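Local coordinates for Lin1840 protein (PDB 4ZO9) that probably hydrolyses terminal, non-reducing beta-D-glucosyl residues with release of beta-D-glucose, as a family 3 glycoside hydrolase, at residues L61-A66 with L86-D91; P145-V150 with A474-T479; V190-A195 with L233-F238; H567-R572 with R655-L660. The protein carries 2 engineered substitutions. One frame throughout, in Å; residues are numbered along the deposited sequence.

Interaction 1: L61-A66 with L86-D91; sequences LGSSSA and LVFMAD. With BGC (beta-D-glucopyranose), chain C.
Gly62 N gives its hydrogen to Met89 O at 2.9 Å and 172°, one of the bonds of the parallel bridge between Leu61 and Met89. With positive phi, Gly62 turns the chain off the strand, and a single water takes the next step: water 1 accepts from Ser63 N and donates to Met89 O (2.8 Å). The same water lies in the plane of the Phe88 ring at its edge, where Phe88 CD2 also meets Ser63 CB at 3.8 Å.

Just past the pairing, Asp91 shows how a strand end serves a sugar site. Its CB carries CG beside the backbone N, anti to the carbonyl carbon (chi1 -69°). CG itself lies 3.7 Å from O4 of the bound beta-D-glucopyranose; beyond it the two oxygens part, OD1 accepting from sugar O4 at 2.8 Å while OD2 stands 2.8 Å from sugar O6. Leu61 CD1 reaches C6 of the same glucose.

Strands 59-61 and 87-90 are neighbours in the parallel sheet of the TIM-barrel domain, joined in a beta-alpha-beta crossover by helix 66-79, which Ser65 N-caps and whose Met69 packs on Phe88; strand 23-25 flanks Leu61.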
# COMPACT_ATOMS: atom_id res chain seq x y z
N LEU A 61 33.78 9.21 5.68
CA LEU A 61 32.66 8.29 5.97
C LEU A 61 33.18 6.90 6.20
O LEU A 61 33.73 6.33 5.31
CB LEU A 61 31.75 8.21 4.72
CG LEU A 61 30.69 7.11 4.64
CD1 LEU A 61 29.41 7.57 5.26
CD2 LEU A 61 30.40 6.74 3.21
N GLY A 62 32.90 6.34 7.36
CA GLY A 62 33.26 4.96 7.62
C GLY A 62 34.75 4.70 7.81
O GLY A 62 35.28 3.73 7.31
N SER A 63 35.43 5.54 8.57
CA SER A 63 36.81 5.20 9.04
C SER A 63 36.82 3.80 9.71
O SER A 63 35.84 3.40 10.31
CB SER A 63 37.29 6.23 10.05
OG SER A 63 38.58 5.85 10.60
N SER A 64 37.93 3.05 9.62
CA SER A 64 37.95 1.69 10.18
C SER A 64 38.47 1.58 11.61
O SER A 64 38.19 0.57 12.25
CB SER A 64 38.72 0.73 9.27
OG SER A 64 40.10 1.07 9.18
N SER A 65 39.21 2.57 12.11
CA SER A 65 39.76 2.56 13.50
C SER A 65 40.24 3.93 13.93
O SER A 65 40.27 4.85 13.13
CB SER A 65 40.96 1.61 13.56
OG SER A 65 42.00 2.15 12.74
N ALA A 66 40.66 4.08 15.18
CA ALA A 66 41.32 5.32 15.61
C ALA A 66 42.54 5.63 14.77
O ALA A 66 42.76 6.77 14.40
CB ALA A 66 41.70 5.26 17.07
N LEU A 86 39.11 17.48 8.89
CA LEU A 86 38.00 16.62 8.41
C LEU A 86 37.08 16.28 9.54
O LEU A 86 37.54 16.13 10.67
CB LEU A 86 38.52 15.29 7.89
CG LEU A 86 39.36 15.45 6.64
CD1 LEU A 86 40.36 14.32 6.53
CD2 LEU A 86 38.45 15.56 5.44
N VAL A 87 35.79 16.16 9.22
CA VAL A 87 34.83 15.54 10.14
C VAL A 87 34.63 14.06 9.70
O VAL A 87 34.47 13.78 8.49
CB VAL A 87 33.50 16.34 10.26
CG1 VAL A 87 32.84 16.49 8.91
CG2 VAL A 87 32.58 15.68 11.27
N PHE A 88 34.77 13.16 10.69
CA PHE A 88 34.58 11.72 10.55
C PHE A 88 33.20 11.24 11.00
O PHE A 88 32.79 11.44 12.15
CB PHE A 88 35.61 10.98 11.35
CG PHE A 88 36.98 11.10 10.74
CD1 PHE A 88 37.67 12.31 10.78
CD2 PHE A 88 37.57 10.04 10.12
CE1 PHE A 88 38.92 12.43 10.20
CE2 PHE A 88 38.83 10.16 9.54
CZ PHE A 88 39.48 11.35 9.57
N MET A 89 32.50 10.59 10.07
CA MET A 89 31.13 10.10 10.33
C MET A 89 31.01 8.58 10.18
O MET A 89 31.83 7.94 9.47
CB MET A 89 30.14 10.81 9.41
CG MET A 89 30.31 12.33 9.31
SD MET A 89 28.78 13.09 8.73
CE MET A 89 29.43 14.73 8.45
N ALA A 90 30.07 7.98 10.92
CA ALA A 90 29.88 6.52 10.80
C ALA A 90 28.47 6.05 11.14
O ALA A 90 27.72 6.70 11.84
CB ALA A 90 30.87 5.80 11.70
N ASP A 91 28.17 4.84 10.73
CA ASP A 91 26.95 4.13 11.10
C ASP A 91 27.10 3.39 12.47
O ASP A 91 27.64 2.29 12.52
CB ASP A 91 26.58 3.14 9.99
CG ASP A 91 26.13 3.84 8.72
OD1 ASP A 91 25.14 4.57 8.79
OD2 ASP A 91 26.71 3.65 7.63
C2 BGC C . 22.44 3.81 4.15
C3 BGC C . 22.28 4.92 5.19
C4 BGC C . 23.65 5.15 5.79
C5 BGC C . 24.49 5.93 4.77
C6 BGC C . 25.95 5.94 5.17
C1 BGC C . 23.59 4.16 3.15
O2 BGC C . 21.21 3.60 3.44
O3 BGC C . 21.36 4.55 6.21
O4 BGC C . 23.51 5.86 6.97
O5 BGC C . 24.25 5.44 3.37
O6 BGC C . 26.42 4.60 5.02
O HOH W 1 34.45 7.62 10.26

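Interaction 2: P145-V150 with A474-T479; sequences PRWGRV and AGSLAT. With BGC (beta-D-glucopyranose), chain C.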
# COMPACT_ATOMS: atom_id res chain seq x y z
N PRO A 145 6.35 -4.92 7.10
CA PRO A 145 7.45 -5.81 7.43
C PRO A 145 8.18 -6.51 6.28
O PRO A 145 9.27 -7.11 6.50
CB PRO A 145 6.81 -6.79 8.41
CG PRO A 145 5.34 -6.78 8.08
CD PRO A 145 5.03 -5.42 7.59
N ARG A 146 7.68 -6.38 5.05
CA ARG A 146 8.44 -6.81 3.87
C ARG A 146 9.75 -6.05 3.78
O ARG A 146 10.78 -6.62 3.38
CB ARG A 146 7.63 -6.63 2.60
CG ARG A 146 6.47 -7.62 2.54
CD ARG A 146 5.48 -7.32 1.43
NE ARG A 146 4.76 -6.06 1.60
CZ ARG A 146 3.78 -5.63 0.83
NH1 ARG A 146 3.38 -6.30 -0.20
NH2 ARG A 146 3.20 -4.49 1.10
N TRP A 147 9.71 -4.78 4.15
CA TRP A 147 10.87 -3.88 4.00
C TRP A 147 11.96 -4.30 4.96
O TRP A 147 11.73 -4.39 6.17
CB TRP A 147 10.41 -2.44 4.27
CG TRP A 147 11.38 -1.36 3.88
CD1 TRP A 147 12.02 -1.23 2.71
CD2 TRP A 147 11.75 -0.22 4.68
NE1 TRP A 147 12.75 -0.07 2.69
CE2 TRP A 147 12.65 0.56 3.89
CE3 TRP A 147 11.41 0.22 5.97
CZ2 TRP A 147 13.24 1.74 4.37
CZ3 TRP A 147 11.99 1.41 6.47
CH2 TRP A 147 12.85 2.19 5.64
N GLY A 148 13.16 -4.61 4.44
CA GLY A 148 14.23 -4.99 5.31
C GLY A 148 14.60 -4.00 6.37
O GLY A 148 15.06 -4.40 7.44
N ARG A 149 14.40 -2.71 6.10
CA ARG A 149 14.87 -1.69 7.03
C ARG A 149 13.95 -1.46 8.22
O ARG A 149 14.22 -0.59 9.02
CB ARG A 149 15.19 -0.39 6.34
CG ARG A 149 15.98 -0.65 5.12
CD ARG A 149 16.60 0.60 4.55
NE ARG A 149 17.68 1.04 5.41
CZ ARG A 149 18.60 1.93 5.10
NH1 ARG A 149 18.66 2.48 3.90
NH2 ARG A 149 19.54 2.21 6.02
N VAL A 150 12.89 -2.25 8.40
CA VAL A 150 12.12 -2.20 9.68
C VAL A 150 12.96 -2.42 10.91
O VAL A 150 12.63 -1.98 12.01
CB VAL A 150 10.93 -3.19 9.71
CG1 VAL A 150 9.88 -2.75 8.68
CG2 VAL A 150 11.36 -4.62 9.46
N ALA A 474 18.04 -3.20 1.44
CA ALA A 474 17.97 -3.99 0.21
C ALA A 474 17.90 -5.50 0.52
O ALA A 474 18.37 -6.34 -0.23
CB ALA A 474 19.13 -3.65 -0.74
N GLY A 475 17.28 -5.77 1.64
CA GLY A 475 16.82 -7.11 2.11
C GLY A 475 15.30 -7.14 2.23
O GLY A 475 14.76 -7.39 3.30
N SER A 476 14.61 -6.91 1.12
CA SER A 476 13.15 -6.89 1.03
C SER A 476 12.71 -8.32 0.75
O SER A 476 13.26 -9.00 -0.17
CB SER A 476 12.64 -5.94 -0.09
OG SER A 476 12.79 -4.52 0.13
N LEU A 477 11.71 -8.80 1.51
CA LEU A 477 11.09 -10.07 1.25
C LEU A 477 9.63 -9.90 0.90
O LEU A 477 8.92 -9.29 1.67
CB LEU A 477 11.06 -10.92 2.49
CG LEU A 477 12.27 -11.63 2.99
CD1 LEU A 477 11.84 -12.48 4.19
CD2 LEU A 477 12.87 -12.46 1.88
N ALA A 478 9.19 -10.47 -0.23
CA ALA A 478 7.81 -10.38 -0.61
C ALA A 478 6.90 -11.17 0.32
O ALA A 478 5.78 -10.78 0.55
CB ALA A 478 7.62 -10.81 -2.07
N THR A 479 7.39 -12.28 0.86
CA THR A 479 6.61 -13.13 1.76
C THR A 479 7.38 -13.11 3.07
O THR A 479 8.57 -13.52 3.12
CB THR A 479 6.44 -14.57 1.20
OG1 THR A 479 5.77 -14.52 -0.08
CG2 THR A 479 5.67 -15.43 2.16
C2 BGC C . 22.44 3.81 4.15
C3 BGC C . 22.28 4.92 5.19
C4 BGC C . 23.65 5.15 5.79
C5 BGC C . 24.49 5.93 4.77
C6 BGC C . 25.95 5.94 5.17
C1 BGC C . 23.59 4.16 3.15
O2 BGC C . 21.21 3.60 3.44
O3 BGC C . 21.36 4.55 6.21
O4 BGC C . 23.51 5.86 6.97
O5 BGC C . 24.25 5.44 3.37
O6 BGC C . 26.42 4.60 5.02
O HOH W 2 14.78 -3.88 1.99
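Arg146 and Leu477 join two domains: the first belongs to a loop of the TIM-barrel domain, the second to a loop of the C-terminal domain, and a family 3 active site typically forms where these two domains meet. Leu477 N donates to Arg146 O at 3.0 Å, and Ser476 CA adds a CA-H...O contact to the same oxygen.

The side chain of Arg146 runs along the opposite backbone. With CG anti to the carbonyl carbon (chi1 -69°), CB and CG both press against Leu477 O, each at 3.1 Å. The bend at chi3 then turns the guanidinium away to a salt bridge with Asp144, while NH1 bonds to Gly559 O and Ile561 O of the second subunit. The domain junction is thus also part of the subunit interface.

Arg149 turns the other way, towards the sugar. Its CB sits 3.4 Å above one face of the Trp147 indole, offset toward the rim, and a bend at chi3 (72°) sets the guanidinium edge-on to the bound beta-D-glucopyranose. NH1 donates to sugar O2 at 2.8 Å and NH2 to O3 at 3.0 Å, a two-pronged grip on adjacent hydroxyls; Glu152 forms a salt bridge with NE. Trp147 is fixed in turn by Glu204, which takes its NE1.

Ser476 OG bonds to Gly202 O and accepts from water 2, which takes the hydrogen of Gly148 N. Where Gly148 passes Gly475, its bare CA comes within 3.2 Å of Gly475 O.

Interaction 3: V190-A195 with L233-F238; sequences VKHFAA and LVMTAF. With BGC (beta-D-glucopyranose), chain C.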
# COMPACT_ATOMS: atom_id res chain seq x y z
N VAL A 190 19.87 12.50 12.37
CA VAL A 190 18.52 11.96 12.09
C VAL A 190 18.42 11.46 10.65
O VAL A 190 18.94 12.11 9.73
CB VAL A 190 17.47 13.09 12.38
CG1 VAL A 190 16.06 12.72 11.93
CG2 VAL A 190 17.42 13.36 13.88
N LYS A 191 17.80 10.30 10.41
CA LYS A 191 17.64 9.81 9.02
C LYS A 191 16.32 9.01 8.95
O LYS A 191 15.76 8.68 9.99
CB LYS A 191 18.88 9.02 8.54
CG LYS A 191 19.01 7.62 9.08
CD LYS A 191 20.43 7.09 8.98
CE LYS A 191 20.43 5.58 9.15
NZ LYS A 191 21.77 5.01 9.14
N HIS A 192 15.76 8.76 7.78
CA HIS A 192 16.13 9.32 6.48
C HIS A 192 15.05 10.33 6.12
O HIS A 192 13.89 9.94 6.01
CB HIS A 192 16.10 8.18 5.43
CG HIS A 192 17.05 7.07 5.75
ND1 HIS A 192 16.72 6.03 6.59
CD2 HIS A 192 18.33 6.85 5.36
CE1 HIS A 192 17.78 5.24 6.74
NE2 HIS A 192 18.76 5.71 5.98
N PHE A 193 15.38 11.61 5.95
CA PHE A 193 14.29 12.65 5.71
C PHE A 193 13.75 12.59 4.26
O PHE A 193 14.49 12.92 3.34
CB PHE A 193 14.83 14.06 6.00
CG PHE A 193 13.77 15.07 6.45
CD1 PHE A 193 13.13 14.91 7.67
CD2 PHE A 193 13.43 16.14 5.65
CE1 PHE A 193 12.15 15.79 8.09
CE2 PHE A 193 12.48 17.04 6.06
CZ PHE A 193 11.82 16.85 7.27
N ALA A 194 12.51 12.17 3.99
CA ALA A 194 11.48 11.72 4.92
C ALA A 194 10.62 10.60 4.31
O ALA A 194 10.50 10.50 3.09
CB ALA A 194 10.58 12.90 5.30
N ALA A 195 10.00 9.81 5.20
CA ALA A 195 8.91 8.85 4.87
C ALA A 195 9.37 7.62 4.07
O ALA A 195 8.60 7.01 3.38
CB ALA A 195 7.76 9.52 4.13
N LEU A 233 22.78 16.82 12.88
CA LEU A 233 22.62 16.64 11.41
C LEU A 233 21.28 15.96 11.03
O LEU A 233 20.67 15.28 11.83
CB LEU A 233 23.75 15.80 10.83
CG LEU A 233 25.18 16.34 10.98
CD1 LEU A 233 25.70 16.14 12.40
CD2 LEU A 233 26.08 15.68 9.95
N VAL A 234 20.90 16.09 9.78
CA VAL A 234 19.82 15.33 9.16
C VAL A 234 20.29 14.72 7.87
O VAL A 234 21.01 15.36 7.12
CB VAL A 234 18.58 16.24 8.87
CG1 VAL A 234 17.45 15.48 8.18
CG2 VAL A 234 18.06 16.84 10.17
N MET A 235 19.88 13.50 7.58
CA MET A 235 20.23 12.84 6.28
C MET A 235 18.98 12.73 5.36
O MET A 235 17.88 12.43 5.85
CB MET A 235 20.91 11.47 6.53
CG MET A 235 21.30 10.73 5.25
SD MET A 235 21.75 9.00 5.51
CE MET A 235 23.29 9.24 6.44
N THR A 236 19.15 12.96 4.05
CA THR A 236 18.04 12.90 3.11
C THR A 236 17.69 11.43 2.90
O THR A 236 18.52 10.52 3.20
CB THR A 236 18.39 13.50 1.74
OG1 THR A 236 19.38 12.67 1.09
CG2 THR A 236 18.91 14.92 1.83
N ALA A 237 16.48 11.20 2.37
CA ALA A 237 16.04 9.89 2.00
C ALA A 237 16.19 9.56 0.47
O ALA A 237 16.16 10.45 -0.39
CB ALA A 237 14.58 9.77 2.43
N PHE A 238 16.33 8.27 0.15
CA PHE A 238 16.34 7.73 -1.21
C PHE A 238 15.10 7.92 -2.09
O PHE A 238 15.24 8.11 -3.32
CB PHE A 238 16.66 6.26 -1.19
CG PHE A 238 18.08 5.98 -0.76
CD1 PHE A 238 19.15 6.45 -1.49
CD2 PHE A 238 18.33 5.28 0.41
CE1 PHE A 238 20.44 6.16 -1.11
CE2 PHE A 238 19.64 4.98 0.78
CZ PHE A 238 20.67 5.42 0.03
C2 BGC C . 22.44 3.81 4.15
C3 BGC C . 22.28 4.92 5.19
C4 BGC C . 23.65 5.15 5.79
C5 BGC C . 24.49 5.93 4.77
C6 BGC C . 25.95 5.94 5.17
C1 BGC C . 23.59 4.16 3.15
O2 BGC C . 21.21 3.60 3.44
O3 BGC C . 21.36 4.55 6.21
O4 BGC C . 23.51 5.86 6.97
O5 BGC C . 24.25 5.44 3.37
O6 BGC C . 26.42 4.60 5.02
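Val190 and Val234 pair in parallel through backbone hydrogen bonds. Val190 N donates to Leu233 O, Met235 N to Val190 O at 2.7 Å, then Phe193 N to Met235 O at 2.6 Å, short and almost straight (173°). The last runs from Ala237 N to Phe193 O. Between the two ends the register slips by one residue, a beta bulge, with a cis peptide before His192 in the strand and another before Ala194, just past it.

These are adjacent strands, 187-193 and 233-236, of the TIM barrel, and their C-terminal ends carry sugar ligands. Lys191 NZ donates to O3 and to O4 (2.9 Å) of the bound beta-D-glucopyranose and also to Phe135 O. His192 NE2 shares a hydrogen bond with sugar O3, at 2.9 Å, while Asp140 holds ND1. Met235 CE also meets sugar O4 at 3.4 Å, and Phe238 turns its ring edge to O2.

A sulfur-aromatic contact arises where Met235 runs beside His192 with CG anti to the backbone N (chi1 180°), bringing SD obliquely near the imidazole; within the strand, Lys191 CG lies 3.5 Å above that ring's centre. The apolar contacts are His192 CB with Ala237 CB at 3.7 Å and, on the helix-facing side, Phe193 CB with Val234 CG1 at 3.7 Å.

Interaction 4: H567-R572 with R655-L660; sequences HLRTGR and RPVKEL. With GLC (alpha-D-glucopyranose), chain D; BGC (beta-D-glucopyranose), chain K.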
# COMPACT_ATOMS: atom_id res chain seq x y z
N HIS A 567 -5.54 2.57 13.31
CA HIS A 567 -6.16 2.54 12.01
C HIS A 567 -7.51 3.31 12.07
O HIS A 567 -8.09 3.47 13.15
CB HIS A 567 -6.37 1.11 11.55
CG HIS A 567 -7.22 0.31 12.48
ND1 HIS A 567 -8.59 0.36 12.45
CD2 HIS A 567 -6.89 -0.51 13.51
CE1 HIS A 567 -9.08 -0.43 13.40
NE2 HIS A 567 -8.07 -0.95 14.07
N LEU A 568 -7.96 3.71 10.90
CA LEU A 568 -9.25 4.37 10.73
C LEU A 568 -10.36 3.35 10.86
O LEU A 568 -10.17 2.15 10.66
CB LEU A 568 -9.34 5.09 9.38
CG LEU A 568 -8.26 6.14 9.14
CD1 LEU A 568 -8.80 7.03 8.02
CD2 LEU A 568 -8.01 6.94 10.40
N ARG A 569 -11.53 3.84 11.18
CA ARG A 569 -12.68 3.01 11.45
C ARG A 569 -13.36 2.42 10.22
O ARG A 569 -13.99 1.33 10.30
CB ARG A 569 -13.69 3.88 12.22
CG ARG A 569 -14.82 3.09 12.85
CD ARG A 569 -15.05 3.50 14.31
NE ARG A 569 -16.03 2.62 14.94
CZ ARG A 569 -17.36 2.74 14.79
NH1 ARG A 569 -17.88 3.69 14.04
NH2 ARG A 569 -18.17 1.86 15.37
N THR A 570 -13.31 3.19 9.12
CA THR A 570 -14.07 2.99 7.91
C THR A 570 -15.56 3.26 8.16
O THR A 570 -15.99 3.46 9.29
CB THR A 570 -13.91 1.58 7.24
OG1 THR A 570 -14.90 0.68 7.72
CG2 THR A 570 -12.50 0.96 7.43
N GLY A 571 -16.32 3.25 7.05
CA GLY A 571 -17.74 3.54 7.05
C GLY A 571 -18.57 2.33 7.41
O GLY A 571 -19.76 2.49 7.76
N ARG A 572 -17.96 1.14 7.31
CA ARG A 572 -18.64 -0.12 7.64
C ARG A 572 -17.78 -1.08 8.52
O ARG A 572 -17.48 -2.20 8.17
CB ARG A 572 -19.10 -0.82 6.36
CG ARG A 572 -20.21 -0.11 5.59
CD ARG A 572 -20.50 -0.80 4.27
NE ARG A 572 -21.73 -0.23 3.67
CZ ARG A 572 -22.42 -0.78 2.69
NH1 ARG A 572 -22.08 -1.94 2.16
NH2 ARG A 572 -23.52 -0.16 2.27
N ARG A 655 -10.31 10.12 12.27
CA ARG A 655 -9.18 9.96 13.18
C ARG A 655 -9.00 8.51 13.59
O ARG A 655 -9.93 7.72 13.54
CB ARG A 655 -9.35 10.88 14.43
CG ARG A 655 -9.32 12.38 14.10
CD ARG A 655 -7.94 13.03 14.05
NE ARG A 655 -7.32 12.94 15.33
CZ ARG A 655 -6.09 12.47 15.59
NH1 ARG A 655 -5.26 12.02 14.66
NH2 ARG A 655 -5.69 12.42 16.84
N PRO A 656 -7.76 8.14 13.94
CA PRO A 656 -7.48 6.74 14.25
C PRO A 656 -8.29 6.30 15.47
O PRO A 656 -8.59 7.13 16.33
CB PRO A 656 -6.00 6.73 14.55
CG PRO A 656 -5.53 8.15 14.42
CD PRO A 656 -6.56 8.95 13.73
N VAL A 657 -8.66 5.03 15.53
CA VAL A 657 -9.44 4.49 16.65
C VAL A 657 -8.75 4.60 18.00
O VAL A 657 -9.42 4.72 19.00
CB VAL A 657 -9.90 3.00 16.46
CG1 VAL A 657 -10.88 2.89 15.30
CG2 VAL A 657 -8.76 2.03 16.34
N LYS A 658 -7.40 4.53 18.00
CA LYS A 658 -6.61 4.84 19.16
C LYS A 658 -5.31 5.42 18.63
O LYS A 658 -4.91 5.12 17.49
CB LYS A 658 -6.15 3.58 19.92
CG LYS A 658 -7.20 2.67 20.37
CD LYS A 658 -6.55 1.50 21.09
CE LYS A 658 -7.48 0.91 22.12
NZ LYS A 658 -8.72 0.36 21.51
N GLU A 659 -4.66 6.19 19.50
CA GLU A 659 -3.25 6.57 19.35
C GLU A 659 -2.63 6.58 20.72
O GLU A 659 -3.21 7.07 21.67
CB GLU A 659 -3.08 7.97 18.76
CG GLU A 659 -3.53 8.16 17.32
CD GLU A 659 -3.49 9.63 16.87
OE1 GLU A 659 -3.96 10.54 17.57
OE2 GLU A 659 -2.99 9.90 15.79
N LEU A 660 -1.40 6.06 20.78
CA LEU A 660 -0.65 6.07 21.96
C LEU A 660 -0.16 7.49 22.27
O LEU A 660 0.43 8.14 21.37
CB LEU A 660 0.59 5.17 21.78
CG LEU A 660 1.36 4.96 23.08
CD1 LEU A 660 0.60 4.06 24.05
CD2 LEU A 660 2.77 4.42 22.83
C1 GLC D . -24.87 -3.26 0.44
C2 GLC D . -24.20 -2.74 -0.84
C3 GLC D . -25.22 -2.19 -1.81
C4 GLC D . -26.24 -3.23 -2.08
C5 GLC D . -26.87 -3.72 -0.76
C6 GLC D . -27.62 -4.97 -1.00
O1 GLC D . -25.36 -2.15 1.14
O2 GLC D . -23.34 -1.68 -0.47
O3 GLC D . -24.58 -1.91 -3.09
O4 GLC D . -27.21 -2.63 -2.95
O5 GLC D . -25.93 -4.17 0.16
O6 GLC D . -28.72 -4.44 -1.65
C2 BGC K . -24.41 -2.63 -0.77
C3 BGC K . -25.34 -2.10 -1.86
C4 BGC K . -26.51 -3.06 -2.09
C5 BGC K . -27.07 -3.74 -0.82
C6 BGC K . -27.70 -5.08 -1.16
C1 BGC K . -25.21 -3.00 0.48
O1 BGC K . -24.37 -3.50 1.52
O2 BGC K . -23.43 -1.64 -0.44
O3 BGC K . -24.62 -1.92 -3.09
O4 BGC K . -27.58 -2.33 -2.70
O5 BGC K . -26.09 -4.06 0.15
O6 BGC K . -28.43 -4.92 -2.36
O HOH W 3 -11.61 6.64 11.85
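His567 and Val657 make the tight half of this contact. Val657 N donates to His567 O at 2.9 Å and 168°, and both methyls of Val657 close round that oxygen, CG1 and CG2 each at 3.6 Å. CG2 also stands over one face of the imidazole, offset toward the rim, in a CH-pi contact 4.0 Å from the centroid. With CG of His567 between backbone N and carbonyl carbon (chi1 59°), the ring is placed against that methyl, and the nearly straight bond from ND1 to Leu568 O, its acceptor close to the ring plane, fixes the ring's rotation. Beside this, Leu568 CD2 lies against the peptide joining Arg655 to Pro656, 3.7 Å from Pro656 N. Arg655 turns away, into a salt bridge with Glu659.

Even this tight half lies at the surface, with His567 exposed. Elsewhere the fit is looser: Arg569 approaches Val657 CG1 with its CB no nearer than 4.3 Å. Rather than meeting directly, Arg569 N and Arg655 O are bridged by water 3, which accepts from the first and donates to the second at 2.6 Å.

Beyond an ST turn, in which Thr570 OG1 accepts from Arg572 N, the loop leaves the contact altogether. Arg572 extends to a glucose modelled as both anomers, its NH1 2.9 Å from O2 in each, and pairs with Glu276 and Glu473 of the second subunit. The arrangement is a domain junction: the fibronectin type III-like domain, close to its magnesium site at Asp648, meets a C-terminal-domain loop whose Arg572 probably helps to line a sugar pocket of the second subunit.

Overall arrangement
Interactions 1, 2 and 3 converge on one glucose, though the centres of 1 and 2 lie about 28 Å apart and each is about 19 Å from that of interaction 3. Interaction 3 touches both of the others: Lys191 NZ lies 3.4 Å from Asp91 OD1 of interaction 1, a long, weak ion pair, and His192 CE1 is 3.6 Å from Arg149 NH2 of interaction 2. Interaction 2 adds the C-terminal domain, whose Glu473 also bonds to the sugar. Interaction 4 lies about 45 Å from interaction 1 between centres; its Arg572 packs on Phe238 of the second subunit, which is consistent with each subunit contributing to a sugar site of the other.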